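Local structure of bacillaene synthase dehydratase PksH (Bacillus subtilis, 3HP0) at residues A[35-47]-A[88-101]. The protein catalyses the dehydration of a carrier-tethered (S)-3-hydroxy-3-methylglutaryl group to a 3-methylglutaconyl moiety during biosynthesis of the antibiotic bacillaene. Sequence-based numbering, arbitrary orientation.
Sequences LIEECLQVLNQCE and PLYDLWMKLQTGPY
Leu92 is the knob of this helix pair and enters a hole lined by Ile36, Cys39, Leu40 and Leu43. Its CG is anti to the backbone N (chi1 169°) and so aims at the other helix, and chi2 then turns CD1 to Leu40 and Leu43 and CD2 to Cys39 CB. Leu92 CD1 lies 3.7 Å from Leu43 CD1 and reaches Leu40 CD2 as well. The side chains of Leu43 and Leu92 cross at about a right angle. Leu43 CD1 also meets Leu96 CD1, but that approach is very short and the place of the Leu96 methyl is doubtful. At the start of the pair, Ile36 is split between two residues: Ile36 CD1 meets Leu89 CB at 3.5 Å, and CG2 rests on Pro88 CB.

Helices 34-48 and 87-98 run roughly parallel, with an angle of 31° between the short segments. They belong to the crotonase fold and precede the parallel neighbouring strands 53-57 and 102-107. Cys39 also touches Phe22 of strand 17-22. The side chain of Leu89 is about 11 Å from those of the active-site residues Asp68 and Glu137.

After helix 87-98, the Tyr101 ring packs against Leu43 and Cys46. Gly99 C sits over the centre of one face, and Cys46 O lies in plane at the edge, 3.6 Å from Tyr101 CD2. A water shares a hydrogen bond with Tyr101 OH (2.6 Å) and donates one to Leu43 O.

The solvent side is looser at Lys95, which is exposed and offers only CB and CG to Leu43 CD1, each at 4.0 Å. Glu47 makes a close but peripheral contact: it bends at chi2 (65°) and lays its carboxylate against the Pro100 ring, with Glu47 OE1 3.5 Å from Pro100 CD.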
ATOM      1  N   LEU A  35       1.696  -9.840  -8.628  1.00 60.99           N
ATOM      2  CA  LEU A  35       1.487  -9.651  -7.198  1.00 60.69           C
ATOM      3  C   LEU A  35       0.067  -9.181  -6.888  1.00 60.02           C
ATOM      4  O   LEU A  35      -0.535  -9.621  -5.912  1.00 59.61           O
ATOM      5  CB  LEU A  35       2.504  -8.639  -6.653  1.00 60.86           C
ATOM      6  CG  LEU A  35       2.456  -8.298  -5.159  1.00 60.09           C
ATOM      7  CD1 LEU A  35       3.824  -7.864  -4.685  1.00 59.86           C
ATOM      8  CD2 LEU A  35       1.440  -7.207  -4.912  1.00 61.07           C
ATOM      9  N   ILE A  36      -0.464  -8.288  -7.719  1.00 58.56           N
ATOM     10  CA  ILE A  36      -1.815  -7.767  -7.529  1.00 57.30           C
ATOM     11  C   ILE A  36      -2.865  -8.859  -7.694  1.00 57.55           C
ATOM     12  O   ILE A  36      -3.826  -8.944  -6.924  1.00 57.51           O
ATOM     13  CB  ILE A  36      -2.122  -6.651  -8.539  1.00 55.63           C
ATOM     14  CG1 ILE A  36      -1.197  -5.462  -8.293  1.00 54.93           C
ATOM     15  CG2 ILE A  36      -3.580  -6.234  -8.429  1.00 55.52           C
ATOM     16  CD1 ILE A  36      -1.393  -4.328  -9.273  1.00 55.83           C
ATOM     17  N   GLU A  37      -2.674  -9.685  -8.714  1.00 57.86           N
ATOM     18  CA  GLU A  37      -3.587 -10.778  -9.006  1.00 58.25           C
ATOM     19  C   GLU A  37      -3.581 -11.823  -7.888  1.00 56.53           C
ATOM     20  O   GLU A  37      -4.636 -12.278  -7.450  1.00 55.73           O
ATOM     21  CB  GLU A  37      -3.211 -11.423 -10.350  1.00 60.92           C
ATOM     22  CG  GLU A  37      -4.078 -12.613 -10.758  1.00 64.71           C
ATOM     23  CD  GLU A  37      -5.571 -12.315 -10.690  1.00 67.22           C
ATOM     24  OE1 GLU A  37      -6.088 -12.078  -9.576  1.00 68.78           O
ATOM     25  OE2 GLU A  37      -6.231 -12.319 -11.748  1.00 68.36           O
ATOM     26  N   GLU A  38      -2.395 -12.196  -7.423  1.00 55.17           N
ATOM     27  CA  GLU A  38      -2.273 -13.182  -6.355  1.00 55.07           C
ATOM     28  C   GLU A  38      -2.961 -12.729  -5.067  1.00 53.07           C
ATOM     29  O   GLU A  38      -3.536 -13.542  -4.346  1.00 51.96           O
ATOM     30  CB  GLU A  38      -0.797 -13.475  -6.081  1.00 57.28           C
ATOM     31  CG  GLU A  38      -0.148 -14.358  -7.129  1.00 61.71           C
ATOM     32  CD  GLU A  38       1.357 -14.460  -6.954  1.00 65.00           C
ATOM     33  OE1 GLU A  38       1.822 -14.460  -5.794  1.00 66.83           O
ATOM     34  OE2 GLU A  38       2.075 -14.554  -7.974  1.00 66.00           O
ATOM     35  N   CYS A  39      -2.894 -11.431  -4.786  1.00 52.00           N
ATOM     36  CA  CYS A  39      -3.515 -10.862  -3.592  1.00 49.72           C
ATOM     37  C   CYS A  39      -5.032 -10.886  -3.708  1.00 49.80           C
ATOM     38  O   CYS A  39      -5.727 -11.307  -2.781  1.00 50.37           O
ATOM     39  CB  CYS A  39      -3.046  -9.421  -3.378  1.00 48.63           C
ATOM     40  SG  CYS A  39      -1.334  -9.252  -2.822  1.00 46.00           S
ATOM     41  N   LEU A  40      -5.547 -10.433  -4.845  1.00 49.06           N
ATOM     42  CA  LEU A  40      -6.987 -10.423  -5.063  1.00 50.08           C
ATOM     43  C   LEU A  40      -7.517 -11.839  -4.912  1.00 50.16           C
ATOM     44  O   LEU A  40      -8.619 -12.062  -4.414  1.00 51.16           O
ATOM     45  CB  LEU A  40      -7.294  -9.895  -6.460  1.00 49.80           C
ATOM     46  CG  LEU A  40      -6.873  -8.438  -6.638  1.00 50.60           C
ATOM     47  CD1 LEU A  40      -6.965  -8.034  -8.096  1.00 51.75           C
ATOM     48  CD2 LEU A  40      -7.766  -7.565  -5.774  1.00 50.19           C
ATOM     49  N   GLN A  41      -6.699 -12.791  -5.339  1.00 50.08           N
ATOM     50  CA  GLN A  41      -7.019 -14.207  -5.282  1.00 50.31           C
ATOM     51  C   GLN A  41      -7.036 -14.716  -3.841  1.00 48.86           C
ATOM     52  O   GLN A  41      -7.882 -15.530  -3.467  1.00 49.01           O
ATOM     53  CB  GLN A  41      -5.981 -14.974  -6.091  1.00 53.08           C
ATOM     54  CG  GLN A  41      -6.184 -16.461  -6.121  1.00 59.09           C
ATOM     55  CD  GLN A  41      -5.012 -17.171  -6.764  1.00 61.29           C
ATOM     56  OE1 GLN A  41      -4.578 -16.812  -7.862  1.00 62.88           O
ATOM     57  NE2 GLN A  41      -4.491 -18.184  -6.082  1.00 63.01           N
ATOM     58  N   VAL A  42      -6.088 -14.246  -3.037  1.00 46.02           N
ATOM     59  CA  VAL A  42      -6.018 -14.642  -1.640  1.00 44.33           C
ATOM     60  C   VAL A  42      -7.176 -14.007  -0.866  1.00 44.32           C
ATOM     61  O   VAL A  42      -7.755 -14.630   0.027  1.00 43.83           O
ATOM     62  CB  VAL A  42      -4.692 -14.189  -0.994  1.00 44.43           C
ATOM     63  CG1 VAL A  42      -4.710 -14.500   0.493  1.00 43.39           C
ATOM     64  CG2 VAL A  42      -3.518 -14.876  -1.666  1.00 43.62           C
ATOM     65  N   LEU A  43      -7.511 -12.766  -1.211  1.00 43.18           N
ATOM     66  CA  LEU A  43      -8.591 -12.068  -0.536  1.00 42.83           C
ATOM     67  C   LEU A  43      -9.948 -12.689  -0.832  1.00 43.29           C
ATOM     68  O   LEU A  43     -10.845 -12.652   0.012  1.00 43.20           O
ATOM     69  CB  LEU A  43      -8.590 -10.583  -0.904  1.00 42.71           C
ATOM     70  CG  LEU A  43      -7.437  -9.770  -0.310  1.00 42.18           C
ATOM     71  CD1 LEU A  43      -7.645  -8.299  -0.618  1.00 42.88           C
ATOM     72  CD2 LEU A  43      -7.369  -9.991   1.204  1.00 43.00           C
ATOM     73  N   ASN A  44     -10.108 -13.251  -2.026  1.00 44.66           N
ATOM     74  CA  ASN A  44     -11.363 -13.913  -2.377  1.00 45.93           C
ATOM     75  C   ASN A  44     -11.540 -15.160  -1.519  1.00 45.28           C
ATOM     76  O   ASN A  44     -12.658 -15.511  -1.150  1.00 46.01           O
ATOM     77  CB  ASN A  44     -11.389 -14.295  -3.853  1.00 49.17           C
ATOM     78  CG  ASN A  44     -11.914 -13.178  -4.721  1.00 53.57           C
ATOM     79  OD1 ASN A  44     -12.979 -12.623  -4.440  1.00 57.70           O
ATOM     80  ND2 ASN A  44     -11.183 -12.839  -5.781  1.00 53.02           N
ATOM     81  N   GLN A  45     -10.440 -15.833  -1.205  1.00 43.66           N
ATOM     82  CA  GLN A  45     -10.522 -17.014  -0.357  1.00 44.84           C
ATOM     83  C   GLN A  45     -10.963 -16.572   1.038  1.00 43.93           C
ATOM     84  O   GLN A  45     -11.724 -17.266   1.707  1.00 43.11           O
ATOM     85  CB  GLN A  45      -9.166 -17.716  -0.262  1.00 45.83           C
ATOM     86  CG  GLN A  45      -8.683 -18.325  -1.565  1.00 49.61           C
ATOM     87  CD  GLN A  45      -7.330 -19.005  -1.432  1.00 51.98           C
ATOM     88  OE1 GLN A  45      -6.796 -19.549  -2.399  1.00 54.22           O
ATOM     89  NE2 GLN A  45      -6.770 -18.974  -0.232  1.00 52.24           N
ATOM     90  N   CYS A  46     -10.482 -15.410   1.469  1.00 43.12           N
ATOM     91  CA  CYS A  46     -10.828 -14.879   2.778  1.00 42.46           C
ATOM     92  C   CYS A  46     -12.239 -14.281   2.800  1.00 44.22           C
ATOM     93  O   CYS A  46     -12.793 -14.021   3.864  1.00 44.46           O
ATOM     94  CB  CYS A  46      -9.819 -13.804   3.194  1.00 39.26           C
ATOM     95  SG  CYS A  46      -8.115 -14.369   3.315  1.00 35.39           S
ATOM     96  N   GLU A  47     -12.811 -14.066   1.621  1.00 46.18           N
ATOM     97  CA  GLU A  47     -14.145 -13.493   1.479  1.00 49.68           C
ATOM     98  C   GLU A  47     -15.277 -14.292   2.142  1.00 50.58           C
ATOM     99  O   GLU A  47     -16.116 -13.733   2.853  1.00 51.06           O
ATOM    100  CB  GLU A  47     -14.446 -13.305  -0.016  1.00 51.08           C
ATOM    101  CG  GLU A  47     -15.902 -13.011  -0.376  1.00 54.16           C
ATOM    102  CD  GLU A  47     -16.399 -11.687   0.161  1.00 55.79           C
ATOM    103  OE1 GLU A  47     -15.771 -10.646  -0.148  1.00 56.69           O
ATOM    104  OE2 GLU A  47     -17.428 -11.687   0.874  1.00 55.32           O
ATOM    105  N   PRO A  88      -6.373  -2.377 -11.111  1.00 42.09           N
ATOM    106  CA  PRO A  88      -6.297  -3.568 -10.262  1.00 40.33           C
ATOM    107  C   PRO A  88      -5.690  -3.241  -8.889  1.00 38.94           C
ATOM    108  O   PRO A  88      -6.204  -3.663  -7.847  1.00 38.40           O
ATOM    109  CB  PRO A  88      -5.425  -4.513 -11.086  1.00 40.40           C
ATOM    110  CG  PRO A  88      -5.805  -4.160 -12.486  1.00 39.84           C
ATOM    111  CD  PRO A  88      -5.811  -2.650 -12.445  1.00 40.78           C
ATOM    112  N   LEU A  89      -4.595  -2.487  -8.893  1.00 35.44           N
ATOM    113  CA  LEU A  89      -3.935  -2.100  -7.654  1.00 32.88           C
ATOM    114  C   LEU A  89      -4.876  -1.258  -6.783  1.00 30.93           C
ATOM    115  O   LEU A  89      -4.998  -1.486  -5.575  1.00 30.69           O
ATOM    116  CB  LEU A  89      -2.670  -1.292  -7.957  1.00 32.53           C
ATOM    117  CG  LEU A  89      -1.886  -0.807  -6.735  1.00 33.81           C
ATOM    118  CD1 LEU A  89      -1.348  -2.011  -5.972  1.00 33.46           C
ATOM    119  CD2 LEU A  89      -0.738   0.099  -7.165  1.00 34.30           C
ATOM    120  N   TYR A  90      -5.540  -0.287  -7.401  1.00 26.70           N
ATOM    121  CA  TYR A  90      -6.448   0.585  -6.668  1.00 24.68           C
ATOM    122  C   TYR A  90      -7.585  -0.206  -6.038  1.00 26.42           C
ATOM    123  O   TYR A  90      -7.911  -0.001  -4.869  1.00 26.14           O
ATOM    124  CB  TYR A  90      -7.021   1.656  -7.587  1.00 19.18           C
ATOM    125  CG  TYR A  90      -7.556   2.874  -6.859  1.00 18.35           C
ATOM    126  CD1 TYR A  90      -6.758   4.013  -6.688  1.00 14.64           C
ATOM    127  CD2 TYR A  90      -8.864   2.901  -6.360  1.00 15.05           C
ATOM    128  CE1 TYR A  90      -7.247   5.141  -6.059  1.00 14.18           C
ATOM    129  CE2 TYR A  90      -9.365   4.038  -5.716  1.00 14.14           C
ATOM    130  CZ  TYR A  90      -8.555   5.154  -5.578  1.00 17.32           C
ATOM    131  OH  TYR A  90      -9.054   6.301  -5.002  1.00 19.33           O
ATOM    132  N   ASP A  91      -8.180  -1.115  -6.810  1.00 28.20           N
ATOM    133  CA  ASP A  91      -9.282  -1.935  -6.313  1.00 28.54           C
ATOM    134  C   ASP A  91      -8.844  -2.871  -5.204  1.00 27.02           C
ATOM    135  O   ASP A  91      -9.624  -3.183  -4.311  1.00 25.30           O
ATOM    136  CB  ASP A  91      -9.919  -2.732  -7.450  1.00 30.36           C
ATOM    137  CG  ASP A  91     -10.725  -1.854  -8.372  1.00 33.13           C
ATOM    138  OD1 ASP A  91     -11.441  -0.971  -7.853  1.00 35.19           O
ATOM    139  OD2 ASP A  91     -10.647  -2.041  -9.603  1.00 36.99           O
ATOM    140  N   LEU A  92      -7.595  -3.314  -5.274  1.00 27.00           N
ATOM    141  CA  LEU A  92      -7.026  -4.181  -4.250  1.00 26.48           C
ATOM    142  C   LEU A  92      -6.974  -3.386  -2.942  1.00 26.86           C
ATOM    143  O   LEU A  92      -7.447  -3.847  -1.897  1.00 28.70           O
ATOM    144  CB  LEU A  92      -5.620  -4.599  -4.655  1.00 26.64           C
ATOM    145  CG  LEU A  92      -4.735  -5.301  -3.627  1.00 28.56           C
ATOM    146  CD1 LEU A  92      -5.438  -6.518  -3.045  1.00 28.88           C
ATOM    147  CD2 LEU A  92      -3.434  -5.689  -4.307  1.00 27.99           C
ATOM    148  N   TRP A  93      -6.417  -2.181  -3.003  1.00 24.68           N
ATOM    149  CA  TRP A  93      -6.330  -1.353  -1.812  1.00 22.69           C
ATOM    150  C   TRP A  93      -7.727  -1.050  -1.295  1.00 23.27           C
ATOM    151  O   TRP A  93      -7.934  -0.938  -0.087  1.00 20.96           O
ATOM    152  CB  TRP A  93      -5.578  -0.055  -2.108  1.00 21.29           C
ATOM    153  CG  TRP A  93      -4.099  -0.262  -2.326  1.00 21.10           C
ATOM    154  CD1 TRP A  93      -3.357  -1.338  -1.931  1.00 20.80           C
ATOM    155  CD2 TRP A  93      -3.189   0.642  -2.958  1.00 19.91           C
ATOM    156  NE1 TRP A  93      -2.041  -1.161  -2.278  1.00 22.15           N
ATOM    157  CE2 TRP A  93      -1.908   0.046  -2.911  1.00 21.36           C
ATOM    158  CE3 TRP A  93      -3.329   1.898  -3.565  1.00 20.03           C
ATOM    159  CZ2 TRP A  93      -0.770   0.665  -3.447  1.00 22.36           C
ATOM    160  CZ3 TRP A  93      -2.202   2.513  -4.100  1.00 20.41           C
ATOM    161  CH2 TRP A  93      -0.938   1.895  -4.037  1.00 21.38           C
HETATM  162  N   MSE A  94      -8.689  -0.931  -2.210  1.00 23.75           N
HETATM  163  CA  MSE A  94     -10.072  -0.663  -1.812  1.00 24.71           C
HETATM  164  C   MSE A  94     -10.654  -1.882  -1.105  1.00 21.71           C
HETATM  165  O   MSE A  94     -11.392  -1.757  -0.135  1.00 20.42           O
HETATM  166  CB  MSE A  94     -10.941  -0.335  -3.023  1.00 27.26           C
HETATM  167  CG  MSE A  94     -10.651   1.006  -3.661  1.00 37.15           C
HETATM  168 SE   MSE A  94     -12.184   1.659  -4.675  1.00 50.44          SE
HETATM  169  CE  MSE A  94     -13.120   2.531  -3.216  1.00 45.23           C
ATOM    170  N   LYS A  95     -10.304  -3.061  -1.600  1.00 22.21           N
ATOM    171  CA  LYS A  95     -10.787  -4.319  -1.042  1.00 24.51           C
ATOM    172  C   LYS A  95     -10.333  -4.418   0.420  1.00 24.83           C
ATOM    173  O   LYS A  95     -11.110  -4.794   1.305  1.00 25.35           O
ATOM    174  CB  LYS A  95     -10.219  -5.490  -1.851  1.00 27.43           C
ATOM    175  CG  LYS A  95     -11.070  -6.746  -1.875  1.00 32.73           C
ATOM    176  CD  LYS A  95     -12.305  -6.537  -2.740  1.00 39.74           C
ATOM    177  CE  LYS A  95     -12.846  -7.861  -3.284  1.00 41.40           C
ATOM    178  NZ  LYS A  95     -13.975  -7.667  -4.257  1.00 42.49           N
ATOM    179  N   LEU A  96      -9.067  -4.083   0.660  1.00 23.30           N
ATOM    180  CA  LEU A  96      -8.511  -4.117   2.002  1.00 21.97           C
ATOM    181  C   LEU A  96      -9.365  -3.300   2.950  1.00 21.82           C
ATOM    182  O   LEU A  96      -9.536  -3.673   4.107  1.00 21.44           O
ATOM    183  CB  LEU A  96      -7.087  -3.564   2.000  1.00 24.87           C
ATOM    184  CG  LEU A  96      -5.893  -4.489   1.752  1.00 24.17           C
ATOM    185  CD1 LEU A  96      -6.314  -5.849   1.233  1.00 27.05           C
ATOM    186  CD2 LEU A  96      -4.971  -3.792   0.782  1.00 26.12           C
ATOM    187  N   GLN A  97      -9.902  -2.183   2.463  1.00 20.95           N
ATOM    188  CA  GLN A  97     -10.748  -1.326   3.295  1.00 22.18           C
ATOM    189  C   GLN A  97     -12.203  -1.786   3.355  1.00 22.83           C
ATOM    190  O   GLN A  97     -12.948  -1.401   4.258  1.00 23.03           O
ATOM    191  CB  GLN A  97     -10.792   0.094   2.746  1.00 23.29           C
ATOM    192  CG  GLN A  97      -9.515   0.837   2.669  1.00 24.81           C
ATOM    193  CD  GLN A  97      -9.771   2.326   2.562  1.00 28.74           C
ATOM    194  OE1 GLN A  97     -10.334   2.803   1.571  1.00 29.42           O
ATOM    195  NE2 GLN A  97      -9.376   3.067   3.592  1.00 28.69           N
ATOM    196  N   THR A  98     -12.605  -2.602   2.394  1.00 22.14           N
ATOM    197  CA  THR A  98     -13.996  -3.012   2.303  1.00 24.78           C
ATOM    198  C   THR A  98     -14.365  -4.460   2.618  1.00 22.64           C
ATOM    199  O   THR A  98     -15.488  -4.737   3.013  1.00 21.25           O
ATOM    200  CB  THR A  98     -14.533  -2.680   0.883  1.00 26.30           C
ATOM    201  OG1 THR A  98     -14.344  -1.284   0.616  1.00 29.18           O
ATOM    202  CG2 THR A  98     -16.015  -2.976   0.790  1.00 32.76           C
ATOM    203  N   GLY A  99     -13.427  -5.374   2.439  1.00 21.54           N
ATOM    204  CA  GLY A  99     -13.717  -6.774   2.668  1.00 23.80           C
ATOM    205  C   GLY A  99     -14.215  -7.191   4.039  1.00 25.03           C
ATOM    206  O   GLY A  99     -14.006  -6.494   5.031  1.00 22.62           O
ATOM    207  N   PRO A 100     -14.874  -8.359   4.117  1.00 26.40           N
ATOM    208  CA  PRO A 100     -15.412  -8.887   5.373  1.00 26.28           C
ATOM    209  C   PRO A 100     -14.298  -9.470   6.246  1.00 25.55           C
ATOM    210  O   PRO A 100     -14.245 -10.675   6.503  1.00 25.88           O
ATOM    211  CB  PRO A 100     -16.401  -9.943   4.899  1.00 26.32           C
ATOM    212  CG  PRO A 100     -15.675 -10.539   3.721  1.00 26.26           C
ATOM    213  CD  PRO A 100     -15.111  -9.304   3.004  1.00 26.57           C
ATOM    214  N   TYR A 101     -13.407  -8.591   6.688  1.00 23.93           N
ATOM    215  CA  TYR A 101     -12.290  -8.950   7.555  1.00 22.43           C
ATOM    216  C   TYR A 101     -11.502  -7.698   7.889  1.00 20.50           C
ATOM    217  O   TYR A 101     -11.531  -6.720   7.154  1.00 17.77           O
ATOM    218  CB  TYR A 101     -11.370  -9.977   6.886  1.00 21.76           C
ATOM    219  CG  TYR A 101     -11.196  -9.757   5.406  1.00 25.39           C
ATOM    220  CD1 TYR A 101     -10.616  -8.581   4.919  1.00 23.01           C
ATOM    221  CD2 TYR A 101     -11.656 -10.701   4.484  1.00 23.18           C
ATOM    222  CE1 TYR A 101     -10.503  -8.341   3.562  1.00 21.35           C
ATOM    223  CE2 TYR A 101     -11.547 -10.472   3.113  1.00 24.73           C
ATOM    224  CZ  TYR A 101     -10.971  -9.282   2.660  1.00 26.35           C
ATOM    225  OH  TYR A 101     -10.904  -9.017   1.311  1.00 25.23           O
TER
HETATM  226  O   HOH W   1     -12.376 -10.575  -0.128  1.00 39.50           O